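Local coordinates for protein complement factor MASP-3 (Homo sapiens, PDB 3DEM) that probably associates through its calcium-binding CUB and EGF modules with mannan-binding lectin and ficolins, as a serine protease component of the complement system, at residues 13-18 with 25-30; 46-51 with 57-62; 132-137 with 143-148; 153-156 with 161-164; 195-198 with 204-207. One frame throughout, in Å; residues are numbered along the deposited sequence.

Contact 1. Residues 13-18 with 25-30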
# COMPACT_ATOMS: atom_id res chain seq x y z
N GLN A 13 -12.76 9.04 18.70
CA GLN A 13 -13.07 8.55 20.03
C GLN A 13 -14.53 8.83 20.33
O GLN A 13 -15.14 9.71 19.73
CB GLN A 13 -12.23 9.28 21.09
CG GLN A 13 -10.74 9.31 20.82
CD GLN A 13 -10.00 10.23 21.76
OE1 GLN A 13 -10.61 11.02 22.49
NE2 GLN A 13 -8.67 10.14 21.75
N SER A 14 -15.09 8.08 21.28
CA SER A 14 -16.42 8.37 21.79
C SER A 14 -16.38 9.64 22.64
O SER A 14 -15.34 9.97 23.22
CB SER A 14 -16.93 7.20 22.63
OG SER A 14 -15.95 6.82 23.58
N PRO A 15 -17.51 10.36 22.71
CA PRO A 15 -17.59 11.52 23.60
C PRO A 15 -17.18 11.14 25.02
O PRO A 15 -17.68 10.15 25.56
CB PRO A 15 -19.08 11.88 23.56
CG PRO A 15 -19.57 11.35 22.27
CD PRO A 15 -18.76 10.12 21.97
N GLY A 16 -16.27 11.92 25.59
CA GLY A 16 -15.84 11.71 26.97
C GLY A 16 -14.59 10.86 27.13
O GLY A 16 -13.94 10.92 28.18
N TYR A 17 -14.24 10.08 26.11
CA TYR A 17 -13.07 9.21 26.17
C TYR A 17 -11.87 9.96 26.72
O TYR A 17 -11.63 11.10 26.35
CB TYR A 17 -12.76 8.64 24.78
CG TYR A 17 -11.65 7.60 24.76
CD1 TYR A 17 -11.94 6.24 24.83
CD2 TYR A 17 -10.31 7.99 24.69
CE1 TYR A 17 -10.92 5.29 24.82
CE2 TYR A 17 -9.29 7.05 24.69
CZ TYR A 17 -9.60 5.70 24.75
OH TYR A 17 -8.59 4.77 24.74
N PRO A 18 -11.09 9.31 27.61
CA PRO A 18 -11.23 7.94 28.08
C PRO A 18 -12.20 7.75 29.25
O PRO A 18 -12.26 6.67 29.83
CB PRO A 18 -9.81 7.59 28.53
CG PRO A 18 -9.26 8.89 29.02
CD PRO A 18 -9.93 9.99 28.22
N SER A 25 -26.56 10.40 23.61
CA SER A 25 -25.67 11.08 22.70
C SER A 25 -25.62 10.33 21.38
O SER A 25 -25.75 9.11 21.34
CB SER A 25 -24.27 11.22 23.30
OG SER A 25 -23.61 9.97 23.37
N GLU A 26 -25.45 11.08 20.30
CA GLU A 26 -25.36 10.50 18.98
C GLU A 26 -24.44 11.34 18.11
O GLU A 26 -24.71 12.50 17.84
CB GLU A 26 -26.74 10.39 18.33
CG GLU A 26 -26.71 9.61 17.01
CD GLU A 26 -28.09 9.40 16.42
OE1 GLU A 26 -28.16 8.92 15.27
OE2 GLU A 26 -29.10 9.70 17.11
N VAL A 27 -23.34 10.73 17.68
CA VAL A 27 -22.35 11.42 16.88
C VAL A 27 -22.07 10.61 15.62
O VAL A 27 -21.88 9.40 15.69
CB VAL A 27 -21.04 11.65 17.66
CG1 VAL A 27 -20.09 12.56 16.89
CG2 VAL A 27 -21.34 12.23 19.04
N THR A 28 -22.05 11.29 14.49
CA THR A 28 -21.72 10.66 13.22
C THR A 28 -20.45 11.27 12.64
O THR A 28 -20.29 12.49 12.63
CB THR A 28 -22.87 10.82 12.20
OG1 THR A 28 -24.02 10.09 12.67
CG2 THR A 28 -22.47 10.28 10.83
N TRP A 29 -19.53 10.42 12.20
CA TRP A 29 -18.35 10.87 11.48
C TRP A 29 -18.41 10.38 10.05
O TRP A 29 -18.52 9.18 9.81
CB TRP A 29 -17.07 10.33 12.13
CG TRP A 29 -16.84 10.82 13.52
CD1 TRP A 29 -16.21 11.97 13.89
CD2 TRP A 29 -17.24 10.16 14.73
NE1 TRP A 29 -16.19 12.08 15.25
CE2 TRP A 29 -16.81 10.98 15.80
CE3 TRP A 29 -17.91 8.97 15.02
CZ2 TRP A 29 -17.04 10.65 17.13
CZ3 TRP A 29 -18.13 8.64 16.35
CH2 TRP A 29 -17.70 9.47 17.38
N ASN A 30 -18.35 11.29 9.09
CA ASN A 30 -18.29 10.91 7.68
C ASN A 30 -16.85 10.97 7.17
O ASN A 30 -16.19 12.00 7.26
CB ASN A 30 -19.21 11.79 6.83
CG ASN A 30 -20.68 11.49 7.04
OD1 ASN A 30 -21.04 10.49 7.67
ND2 ASN A 30 -21.55 12.35 6.51
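Pro15 and Val27 meet at the surface of a CUB-domain beta-sandwich, where the loop that follows the first strand of one sheet leans on an outermost strand of the other. The two side chains pass each other head to tail and touch through single carbons, Pro15 CG against Val27 CG2 at 3.8 Å. Val27 takes up this position because CG1 stands anti to the backbone N (chi1 -171°), which turns CG2 to the proline and leaves CG1 lying over the rim of one face of the Trp29 indole, 3.6 Å above its plane. One valine therefore serves two neighbours, a branch for each. Ser25, earlier in the same strand, comes less close to the same carbon, with Ser25 OG 4.4 Å from Pro15 CG; its hydroxyl has a weak hydrogen bond to Pro22 O. No hydrogen bond spans the two segments, and the closest backbone approach, Pro15 CA to Ser25 CA, is 8.1 Å, too far for sheet pairing. Each segment is held by its own sheet instead: Ser14 bonds to Phe112, while Val27 and Trp29 bond to Phe99 and Ile97 of strand 94-101. The loop itself is shaped by a type II turn from Ser14 to Tyr17, with Gly16 at a positive phi, and it carries Tyr17 and Pro18 onto Phe151 of the second subunit. Nearer the start of the loop the six-membered part of the indole comes up obliquely to a backbone carbonyl, with Trp29 CZ2 3.4 Å from Gln13 O.

Contact 2. Residues 46-51 with 57-62. With CA (calcium ion), chain E.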
# COMPACT_ATOMS: atom_id res chain seq x y z
N PHE A 46 -12.57 -0.80 23.14
CA PHE A 46 -14.00 -0.87 22.89
C PHE A 46 -14.76 -1.38 24.11
O PHE A 46 -14.62 -2.53 24.52
CB PHE A 46 -14.30 -1.73 21.67
CG PHE A 46 -15.69 -1.56 21.13
CD1 PHE A 46 -15.94 -0.68 20.09
CD2 PHE A 46 -16.75 -2.26 21.68
CE1 PHE A 46 -17.22 -0.51 19.60
CE2 PHE A 46 -18.04 -2.09 21.19
CZ PHE A 46 -18.27 -1.22 20.15
N ASN A 47 -15.59 -0.51 24.67
CA ASN A 47 -16.26 -0.78 25.94
C ASN A 47 -17.67 -0.19 25.91
O ASN A 47 -17.88 0.96 26.29
CB ASN A 47 -15.46 -0.17 27.09
CG ASN A 47 -15.85 -0.75 28.44
OD1 ASN A 47 -16.36 -0.04 29.31
ND2 ASN A 47 -15.61 -2.04 28.61
N LEU A 48 -18.62 -0.99 25.44
CA LEU A 48 -20.00 -0.53 25.32
C LEU A 48 -20.98 -1.45 26.03
O LEU A 48 -20.65 -2.58 26.40
CB LEU A 48 -20.40 -0.40 23.85
CG LEU A 48 -20.30 0.98 23.19
CD1 LEU A 48 -18.85 1.36 22.92
CD2 LEU A 48 -21.12 1.01 21.90
N GLU A 49 -22.20 -0.96 26.22
CA GLU A 49 -23.30 -1.78 26.71
C GLU A 49 -23.66 -2.84 25.67
O GLU A 49 -23.65 -2.56 24.47
CB GLU A 49 -24.52 -0.90 26.99
CG GLU A 49 -25.70 -1.62 27.64
CD GLU A 49 -26.95 -0.75 27.71
OE1 GLU A 49 -26.91 0.39 27.21
OE2 GLU A 49 -27.96 -1.21 28.27
N SER A 50 -23.97 -4.06 26.10
CA SER A 50 -24.37 -5.10 25.15
C SER A 50 -25.90 -5.17 25.00
O SER A 50 -26.63 -4.99 25.98
CB SER A 50 -23.82 -6.46 25.58
OG SER A 50 -24.01 -7.45 24.57
N SER A 51 -26.38 -5.40 23.78
CA SER A 51 -27.81 -5.60 23.55
C SER A 51 -28.13 -6.36 22.25
O SER A 51 -27.31 -6.43 21.33
CB SER A 51 -28.58 -4.27 23.58
OG SER A 51 -28.31 -3.49 22.43
N ASP A 57 -26.94 0.70 22.92
CA ASP A 57 -25.73 1.45 22.58
C ASP A 57 -25.01 0.75 21.43
O ASP A 57 -24.98 -0.48 21.37
CB ASP A 57 -24.81 1.57 23.79
CG ASP A 57 -25.44 2.35 24.93
OD1 ASP A 57 -26.58 2.83 24.77
OD2 ASP A 57 -24.81 2.47 26.00
N TYR A 58 -24.43 1.53 20.52
CA TYR A 58 -23.77 0.92 19.38
C TYR A 58 -22.80 1.82 18.62
O TYR A 58 -22.87 3.05 18.69
CB TYR A 58 -24.80 0.36 18.40
CG TYR A 58 -25.72 1.39 17.79
CD1 TYR A 58 -25.31 2.17 16.72
CD2 TYR A 58 -27.01 1.58 18.29
CE1 TYR A 58 -26.16 3.11 16.15
CE2 TYR A 58 -27.86 2.52 17.73
CZ TYR A 58 -27.42 3.28 16.66
OH TYR A 58 -28.26 4.21 16.10
N VAL A 59 -21.87 1.18 17.92
CA VAL A 59 -21.06 1.83 16.92
C VAL A 59 -21.43 1.20 15.58
O VAL A 59 -21.20 0.01 15.36
CB VAL A 59 -19.54 1.68 17.19
CG1 VAL A 59 -18.74 2.20 16.00
CG2 VAL A 59 -19.14 2.41 18.47
N LYS A 60 -22.02 2.00 14.70
CA LYS A 60 -22.51 1.52 13.42
C LYS A 60 -21.58 2.02 12.31
O LYS A 60 -21.31 3.22 12.20
CB LYS A 60 -23.93 2.05 13.20
CG LYS A 60 -24.64 1.50 11.98
CD LYS A 60 -26.02 2.15 11.86
CE LYS A 60 -26.88 1.45 10.81
NZ LYS A 60 -28.29 1.97 10.79
N VAL A 61 -21.08 1.09 11.50
CA VAL A 61 -20.20 1.44 10.39
C VAL A 61 -20.90 1.12 9.07
O VAL A 61 -21.28 -0.03 8.83
CB VAL A 61 -18.87 0.67 10.45
CG1 VAL A 61 -17.96 1.06 9.30
CG2 VAL A 61 -18.18 0.90 11.80
N GLU A 62 -21.07 2.13 8.23
CA GLU A 62 -21.85 1.95 7.00
C GLU A 62 -21.36 2.81 5.84
O GLU A 62 -20.55 3.72 6.01
CB GLU A 62 -23.32 2.25 7.28
CG GLU A 62 -23.60 3.71 7.56
CD GLU A 62 -24.95 3.94 8.20
OE1 GLU A 62 -25.92 3.23 7.85
OE2 GLU A 62 -25.05 4.85 9.06
CA CA E . -26.95 2.83 27.28
O HOH W 1 -26.11 -2.00 22.93
O HOH W 2 -25.46 2.47 28.95
O HOH W 3 -26.70 5.41 27.18
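Glu49 and Asp57 share a calcium ion and offer it their carboxylates in different ways. Glu49 binds with one oxygen, OE1 at 2.4 Å from the calcium, whereas Asp57 chelates it with both OD1 and OD2. The side chains are set nearly perpendicular, and their carboxylate planes stand 82° apart. Sharing the ion brings Glu49 OE1 within 3.2 Å of Asp57 OD2; the cation between them probably offsets the repulsion. Glu49 reaches the metal as an extended chain, CG anti to the backbone N (chi1 -174°). Two waters, Asp102 and Ser104 complete the shell, and Tyr21 OH hydrogen-bonds to Asp57 OD2 from outside it.

Behind the ligands, a further water ties the two backbones together: it donates to Glu49 O and to Asp57 O and accepts from Ser51 OG at 2.7 Å, a hydroxyl also bonded to Tyr56 N. An apolar layer follows. Leu48 CD2 rests on the backbone where the strand begins, 3.6 Å from Tyr58 N, and Phe46 CE1 meets Val59 CG2 at 3.7 Å, the two side chains running counter to each other. Leu48 CD1 lies over the rim of one face of the phenyl ring, which also packs on Phe112 of its own sheet, while Val59 belongs to the facing sheet. This acidic loop site, backed by the sandwich core, is characteristic of calcium-binding CUB domains.

Contact 3. Residues 132-137 with 143-148. With CA (calcium ion), chain D.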
# COMPACT_ATOMS: atom_id res chain seq x y z
N LEU A 132 -13.55 -4.64 -19.97
CA LEU A 132 -13.12 -3.31 -19.54
C LEU A 132 -11.90 -3.35 -18.61
O LEU A 132 -11.73 -2.46 -17.77
CB LEU A 132 -14.28 -2.57 -18.85
CG LEU A 132 -15.59 -2.48 -19.64
CD1 LEU A 132 -16.71 -1.91 -18.76
CD2 LEU A 132 -15.42 -1.66 -20.91
N SER A 133 -11.06 -4.37 -18.76
CA SER A 133 -9.78 -4.43 -18.05
C SER A 133 -8.65 -4.42 -19.07
O SER A 133 -8.90 -4.55 -20.27
CB SER A 133 -9.70 -5.67 -17.17
OG SER A 133 -9.77 -6.85 -17.96
N CYS A 134 -7.41 -4.28 -18.60
CA CYS A 134 -6.27 -4.18 -19.50
C CYS A 134 -6.15 -5.41 -20.41
O CYS A 134 -6.26 -6.54 -19.94
CB CYS A 134 -4.97 -3.96 -18.72
SG CYS A 134 -4.97 -2.48 -17.69
N ASP A 135 -5.94 -5.17 -21.70
CA ASP A 135 -5.80 -6.24 -22.68
C ASP A 135 -4.56 -7.10 -22.38
O ASP A 135 -4.67 -8.33 -22.32
CB ASP A 135 -5.72 -5.64 -24.09
CG ASP A 135 -5.83 -6.68 -25.19
OD1 ASP A 135 -6.08 -7.87 -24.90
OD2 ASP A 135 -5.67 -6.30 -26.37
N HIS A 136 -3.41 -6.47 -22.18
CA HIS A 136 -2.18 -7.20 -21.88
C HIS A 136 -1.74 -7.03 -20.42
O HIS A 136 -2.05 -7.86 -19.57
CB HIS A 136 -1.04 -6.81 -22.83
CG HIS A 136 -1.24 -7.26 -24.24
ND1 HIS A 136 -0.39 -6.91 -25.26
CD2 HIS A 136 -2.20 -8.04 -24.80
CE1 HIS A 136 -0.80 -7.45 -26.39
NE2 HIS A 136 -1.90 -8.14 -26.14
N TYR A 137 -1.02 -5.95 -20.14
CA TYR A 137 -0.49 -5.71 -18.80
C TYR A 137 -1.27 -4.64 -18.03
O TYR A 137 -1.63 -3.60 -18.59
CB TYR A 137 0.98 -5.28 -18.86
CG TYR A 137 1.89 -6.25 -19.58
CD1 TYR A 137 2.05 -7.55 -19.12
CD2 TYR A 137 2.61 -5.86 -20.71
CE1 TYR A 137 2.90 -8.45 -19.77
CE2 TYR A 137 3.45 -6.74 -21.36
CZ TYR A 137 3.59 -8.03 -20.89
OH TYR A 137 4.44 -8.90 -21.53
N GLY A 143 -3.39 5.31 -5.85
CA GLY A 143 -4.40 6.26 -6.30
C GLY A 143 -4.96 6.01 -7.69
O GLY A 143 -5.93 6.64 -8.09
N GLY A 144 -4.34 5.09 -8.42
CA GLY A 144 -4.82 4.75 -9.76
C GLY A 144 -4.19 3.50 -10.35
O GLY A 144 -3.67 2.66 -9.63
N TYR A 145 -4.27 3.37 -11.67
CA TYR A 145 -3.63 2.28 -12.40
C TYR A 145 -3.54 2.67 -13.87
O TYR A 145 -4.12 3.66 -14.29
CB TYR A 145 -4.43 0.98 -12.24
CG TYR A 145 -5.68 0.92 -13.09
CD1 TYR A 145 -5.70 0.21 -14.28
CD2 TYR A 145 -6.84 1.58 -12.70
CE1 TYR A 145 -6.85 0.16 -15.07
CE2 TYR A 145 -7.99 1.53 -13.47
CZ TYR A 145 -7.99 0.82 -14.65
OH TYR A 145 -9.13 0.77 -15.42
N TYR A 146 -2.79 1.89 -14.65
CA TYR A 146 -2.75 2.07 -16.10
C TYR A 146 -2.42 0.76 -16.80
O TYR A 146 -1.96 -0.19 -16.16
CB TYR A 146 -1.75 3.17 -16.51
CG TYR A 146 -0.30 2.86 -16.22
CD1 TYR A 146 0.50 2.22 -17.16
CD2 TYR A 146 0.27 3.21 -15.00
CE1 TYR A 146 1.83 1.93 -16.90
CE2 TYR A 146 1.60 2.92 -14.72
CZ TYR A 146 2.37 2.29 -15.68
OH TYR A 146 3.70 2.01 -15.40
N CYS A 147 -2.66 0.72 -18.11
CA CYS A 147 -2.38 -0.46 -18.92
C CYS A 147 -1.15 -0.22 -19.80
O CYS A 147 -0.82 0.92 -20.12
CB CYS A 147 -3.57 -0.80 -19.81
SG CYS A 147 -5.19 -0.93 -18.99
N SER A 148 -0.49 -1.31 -20.18
CA SER A 148 0.57 -1.25 -21.18
C SER A 148 0.51 -2.51 -22.04
O SER A 148 -0.28 -3.42 -21.76
CB SER A 148 1.95 -1.07 -20.54
OG SER A 148 2.47 -2.32 -20.10
CA CA D . -4.30 1.54 -7.36
O HOH W 4 -3.36 -3.65 -21.84
O HOH W 5 -6.03 3.14 -7.02
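Cys134 and Cys147 both place SG anti to the carbonyl carbon, with chi1 -58° and -51°, and this shared choice lets the two sulfurs meet across the segments at 2.0 Å. The disulfide turns with a chi3 of -73°. Tyr145 swings its ring to the same side of the chain and presents an edge to the bridge, Tyr145 CE1 lying 4.2 Å from Cys134 SG; the sulfur sits almost in the plane of the ring, a sulfur-aromatic contact at the edge.

Beyond the disulfide the backbones join. Tyr137 and Ser148 form an antiparallel hydrogen-bonded pair, with Tyr137 N donating to Ser148 O at 3.1 Å and Ser148 N to Tyr137 O at 3.0 Å. Tyr137 O also receives a CA-H contact from Cys147 CA at 3.2 Å. This is the open end of the major beta hairpin of a calcium-binding EGF domain, formed by strands 137-141 and 144-148. At the other end, by the turn, Gly144 O binds the calcium at 2.6 Å, alongside Asp120, Val121, Glu123, Asn140 and Tyr141.

On the face that carries the Tyr137 and Ser148 side chains, Ser148 OG approaches the edge of the Tyr137 ring, 3.6 Å from Tyr137 CD2, while its hydroxyl is hydrogen-bonded to His139 NE2. A water links the two segments, accepting from His136 N and donating to Ser148 O. The second subunit packs here too: its Met44 lies on Tyr137, its His115 on Ser148, and the ring of its Phe9 meets that of Tyr146.

Contact 4. Residues 153-156 with 161-164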
# COMPACT_ATOMS: atom_id res chain seq x y z
N TYR A 153 3.44 -4.32 -29.75
CA TYR A 153 2.06 -3.83 -29.76
C TYR A 153 1.99 -2.35 -29.37
O TYR A 153 2.91 -1.80 -28.77
CB TYR A 153 1.20 -4.62 -28.79
CG TYR A 153 0.88 -6.04 -29.21
CD1 TYR A 153 -0.38 -6.37 -29.71
CD2 TYR A 153 1.81 -7.06 -29.05
CE1 TYR A 153 -0.69 -7.67 -30.07
CE2 TYR A 153 1.51 -8.37 -29.41
CZ TYR A 153 0.26 -8.66 -29.92
OH TYR A 153 -0.06 -9.95 -30.28
N ILE A 154 0.86 -1.73 -29.71
CA ILE A 154 0.66 -0.32 -29.44
C ILE A 154 -0.62 -0.14 -28.64
O ILE A 154 -1.68 -0.65 -29.01
CB ILE A 154 0.57 0.49 -30.76
CG1 ILE A 154 1.86 0.34 -31.58
CG2 ILE A 154 0.28 1.96 -30.48
CD1 ILE A 154 1.72 0.71 -33.04
N LEU A 155 -0.52 0.58 -27.52
CA LEU A 155 -1.70 0.89 -26.71
C LEU A 155 -2.67 1.78 -27.50
O LEU A 155 -2.29 2.84 -28.01
CB LEU A 155 -1.30 1.55 -25.39
CG LEU A 155 -2.39 1.62 -24.32
CD1 LEU A 155 -2.79 0.23 -23.84
CD2 LEU A 155 -1.96 2.48 -23.13
N HIS A 156 -3.91 1.33 -27.59
CA HIS A 156 -4.94 2.00 -28.39
C HIS A 156 -5.45 3.27 -27.69
O HIS A 156 -5.10 3.55 -26.55
CB HIS A 156 -6.09 1.03 -28.67
CG HIS A 156 -7.09 1.52 -29.65
ND1 HIS A 156 -6.74 2.03 -30.89
CD2 HIS A 156 -8.45 1.57 -29.60
CE1 HIS A 156 -7.84 2.39 -31.54
NE2 HIS A 156 -8.88 2.11 -30.78
N THR A 161 -6.73 -1.48 -24.82
CA THR A 161 -6.43 -2.57 -25.74
C THR A 161 -5.14 -2.34 -26.53
O THR A 161 -4.65 -1.22 -26.64
CB THR A 161 -7.61 -2.87 -26.69
OG1 THR A 161 -7.93 -1.71 -27.46
CG2 THR A 161 -8.83 -3.30 -25.90
N CYS A 162 -4.59 -3.43 -27.05
CA CYS A 162 -3.28 -3.41 -27.68
C CYS A 162 -3.34 -3.80 -29.16
O CYS A 162 -3.55 -4.97 -29.49
CB CYS A 162 -2.35 -4.36 -26.92
SG CYS A 162 -2.11 -3.91 -25.18
N ARG A 163 -3.16 -2.82 -30.03
CA ARG A 163 -3.22 -3.04 -31.47
C ARG A 163 -1.82 -3.21 -32.05
O ARG A 163 -0.84 -3.11 -31.33
CB ARG A 163 -3.94 -1.86 -32.17
CG ARG A 163 -3.18 -0.54 -32.12
CD ARG A 163 -3.80 0.48 -33.08
NE ARG A 163 -2.97 1.67 -33.22
CZ ARG A 163 -1.96 1.78 -34.08
NH1 ARG A 163 -1.65 0.76 -34.88
NH2 ARG A 163 -1.25 2.90 -34.15
N VAL A 164 -1.75 -3.47 -33.35
CA VAL A 164 -0.47 -3.59 -34.04
C VAL A 164 -0.49 -2.80 -35.33
O VAL A 164 -1.56 -2.45 -35.84
CB VAL A 164 -0.12 -5.06 -34.40
CG1 VAL A 164 0.06 -5.90 -33.15
CG2 VAL A 164 -1.19 -5.65 -35.32
O HOH W 6 -4.49 3.59 -31.57
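Tyr153 and Val164 form the apolar centre, where their side chains run alongside each other in the same direction. Val164 sets CG1 over one face of the phenol ring, a CH-pi contact with Val164 CG1 3.5 Å from Tyr153 CD1. The methyl gets there because it stands anti to the carbonyl carbon of its own residue (chi1 -64°). Cys162 CB adds a looser apolar touch to the same ring, and Cys162 O comes to its edge, near the plane. Elsewhere the phenol stacks edge-to-face with His136, and Cys162 is disulfide-bonded to Cys149.

On the face of the hairpin away from Leu155 and Cys162, Ile154 packs against Arg163. The arginine chain is extended from CG to NE, which carries the guanidinium across the isoleucine so that one flat face rests on a methyl, Arg163 NH1 being 3.8 Å from Ile154 CD1. The same group has its polar edge occupied: NH1 makes a salt bridge to Glu165, and NE donates to a water that also hydrogen-bonds His156 ND1. The imidazole and guanidinium planes are nearly perpendicular, 89° apart.

Between these faces run the backbone bonds. Ile154 and Arg163 pair in both directions, Ile154 N to Arg163 O at 2.7 Å and Arg163 N to Ile154 O at 2.8 Å. His156 N reaches Thr161 O at 2.8 Å, and beside it the side chains of these two residues run together, with Thr161 OG1 hydrogen-bonded to Asp158 and to Ser190. Short and antiparallel, the pairing is the minor C-terminal hairpin of an EGF domain, closed by its last disulfide.

Contact 5. Residues 195-198 with 204-207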
# COMPACT_ATOMS: atom_id res chain seq x y z
N TYR A 195 -3.51 -5.44 -46.48
CA TYR A 195 -2.62 -6.31 -47.23
C TYR A 195 -2.81 -6.06 -48.72
O TYR A 195 -3.93 -6.12 -49.23
CB TYR A 195 -2.92 -7.77 -46.92
CG TYR A 195 -2.91 -8.11 -45.45
CD1 TYR A 195 -1.73 -8.44 -44.80
CD2 TYR A 195 -4.09 -8.10 -44.71
CE1 TYR A 195 -1.73 -8.76 -43.45
CE2 TYR A 195 -4.10 -8.40 -43.37
CZ TYR A 195 -2.93 -8.73 -42.74
OH TYR A 195 -2.94 -9.04 -41.40
N THR A 196 -1.71 -5.80 -49.42
CA THR A 196 -1.78 -5.41 -50.82
C THR A 196 -1.03 -6.36 -51.74
O THR A 196 0.18 -6.58 -51.58
CB THR A 196 -1.23 -3.99 -51.01
OG1 THR A 196 -1.85 -3.12 -50.06
CG2 THR A 196 -1.51 -3.48 -52.42
N ILE A 197 -1.76 -6.93 -52.70
CA ILE A 197 -1.15 -7.77 -53.72
C ILE A 197 -1.08 -6.95 -54.99
O ILE A 197 -2.10 -6.43 -55.46
CB ILE A 197 -1.96 -9.08 -53.95
CG1 ILE A 197 -2.13 -9.85 -52.63
CG2 ILE A 197 -1.27 -9.96 -55.00
CD1 ILE A 197 -3.09 -11.01 -52.72
N GLU A 198 0.12 -6.80 -55.53
CA GLU A 198 0.32 -6.06 -56.77
C GLU A 198 1.16 -6.87 -57.74
O GLU A 198 2.36 -7.01 -57.54
CB GLU A 198 1.04 -4.74 -56.50
CG GLU A 198 0.21 -3.72 -55.75
CD GLU A 198 -0.22 -2.56 -56.63
OE1 GLU A 198 -0.10 -2.70 -57.88
OE2 GLU A 198 -0.67 -1.53 -56.07
N MET A 204 -3.77 -12.51 -63.14
CA MET A 204 -5.05 -12.53 -62.44
C MET A 204 -4.90 -13.30 -61.14
O MET A 204 -4.46 -14.45 -61.13
CB MET A 204 -6.14 -13.13 -63.32
CG MET A 204 -6.58 -12.21 -64.46
SD MET A 204 -7.67 -13.04 -65.64
CE MET A 204 -8.28 -14.38 -64.62
N VAL A 205 -5.28 -12.67 -60.03
CA VAL A 205 -5.03 -13.22 -58.72
C VAL A 205 -6.15 -14.14 -58.26
O VAL A 205 -7.31 -13.75 -58.21
CB VAL A 205 -4.84 -12.11 -57.67
CG1 VAL A 205 -4.57 -12.71 -56.29
CG2 VAL A 205 -3.71 -11.18 -58.08
N ASN A 206 -5.79 -15.37 -57.91
CA ASN A 206 -6.72 -16.28 -57.28
C ASN A 206 -6.43 -16.36 -55.78
O ASN A 206 -5.28 -16.43 -55.36
CB ASN A 206 -6.69 -17.66 -57.95
CG ASN A 206 -7.01 -17.60 -59.45
OD1 ASN A 206 -7.62 -16.63 -59.94
ND2 ASN A 206 -6.61 -18.64 -60.19
N LEU A 207 -7.48 -16.33 -54.97
CA LEU A 207 -7.34 -16.36 -53.52
C LEU A 207 -7.94 -17.63 -52.98
O LEU A 207 -8.98 -18.09 -53.45
CB LEU A 207 -8.03 -15.16 -52.87
CG LEU A 207 -7.59 -13.75 -53.28
CD1 LEU A 207 -8.53 -12.72 -52.68
CD2 LEU A 207 -6.15 -13.49 -52.86
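Strands 192-198 and 205-209 belong to different sheets and face each other, layer on layer, their nearest alpha carbons, Ile197 CA and Val205 CA, standing 8.4 Å apart with no hydrogen bond between the segments. Ile197 fills that distance by dividing its two branches. CG2, anti to the backbone N, meets Val205 CG2 at 4.1 Å, while the longer arm, with CG1 anti to the carbonyl carbon (chi1 -56°) and then extended (chi2 170°), carries CD1 to Leu207 CD2 at 3.9 Å. The two meetings differ in direction: Ile197 and Val205 approach at a slant, whereas Ile197 and Leu207 overlap with their chains pointing opposite ways.

All three side chains are buried, as expected for the hydrophobic interior of a CUB-domain beta-sandwich, here the second CUB domain of the chain. The strands are edge and inner members of their sheets: 192-198 is outermost and pairs with 255-261, where the Ile197 backbone hydrogen-bonds to Val256, while 205-209 lies between 272-277 and 249-250.

Tyr275 of strand 272-277 packs against Ile197, Val205 and Leu207 alike, joining the three into one apolar cluster. Ile178 adds to the Ile197 side and Leu273 to the Leu207 side. Val205 and Leu207 face the same way because they are two residues apart on a strand. The backbone carbonyl of the valine is engaged as well, Val205 O accepting a hydrogen bond from Thr251 OG1.

How the contacts relate
From the N terminus the five contacts come in series, each closing a short loop before the next opens, so none nests in or crosses another. Contacts 1 and 2 lie in the first CUB domain; the first closes the loop between strands 9-13 and 25-32, the second the calcium-site loop between 37-47 and 58-62. Contacts 3 and 4 close the two hairpins of the EGF domain and touch each other, Asp135 and His136 meeting Tyr153, Thr161 and Cys162. Contact 5 closes the loop between strands 192-198 and 205-209 and joins the two sheets of the second CUB domain, its centre about 79 Å from that of contact 1. Contacts 1 and 3 also touch the second subunit.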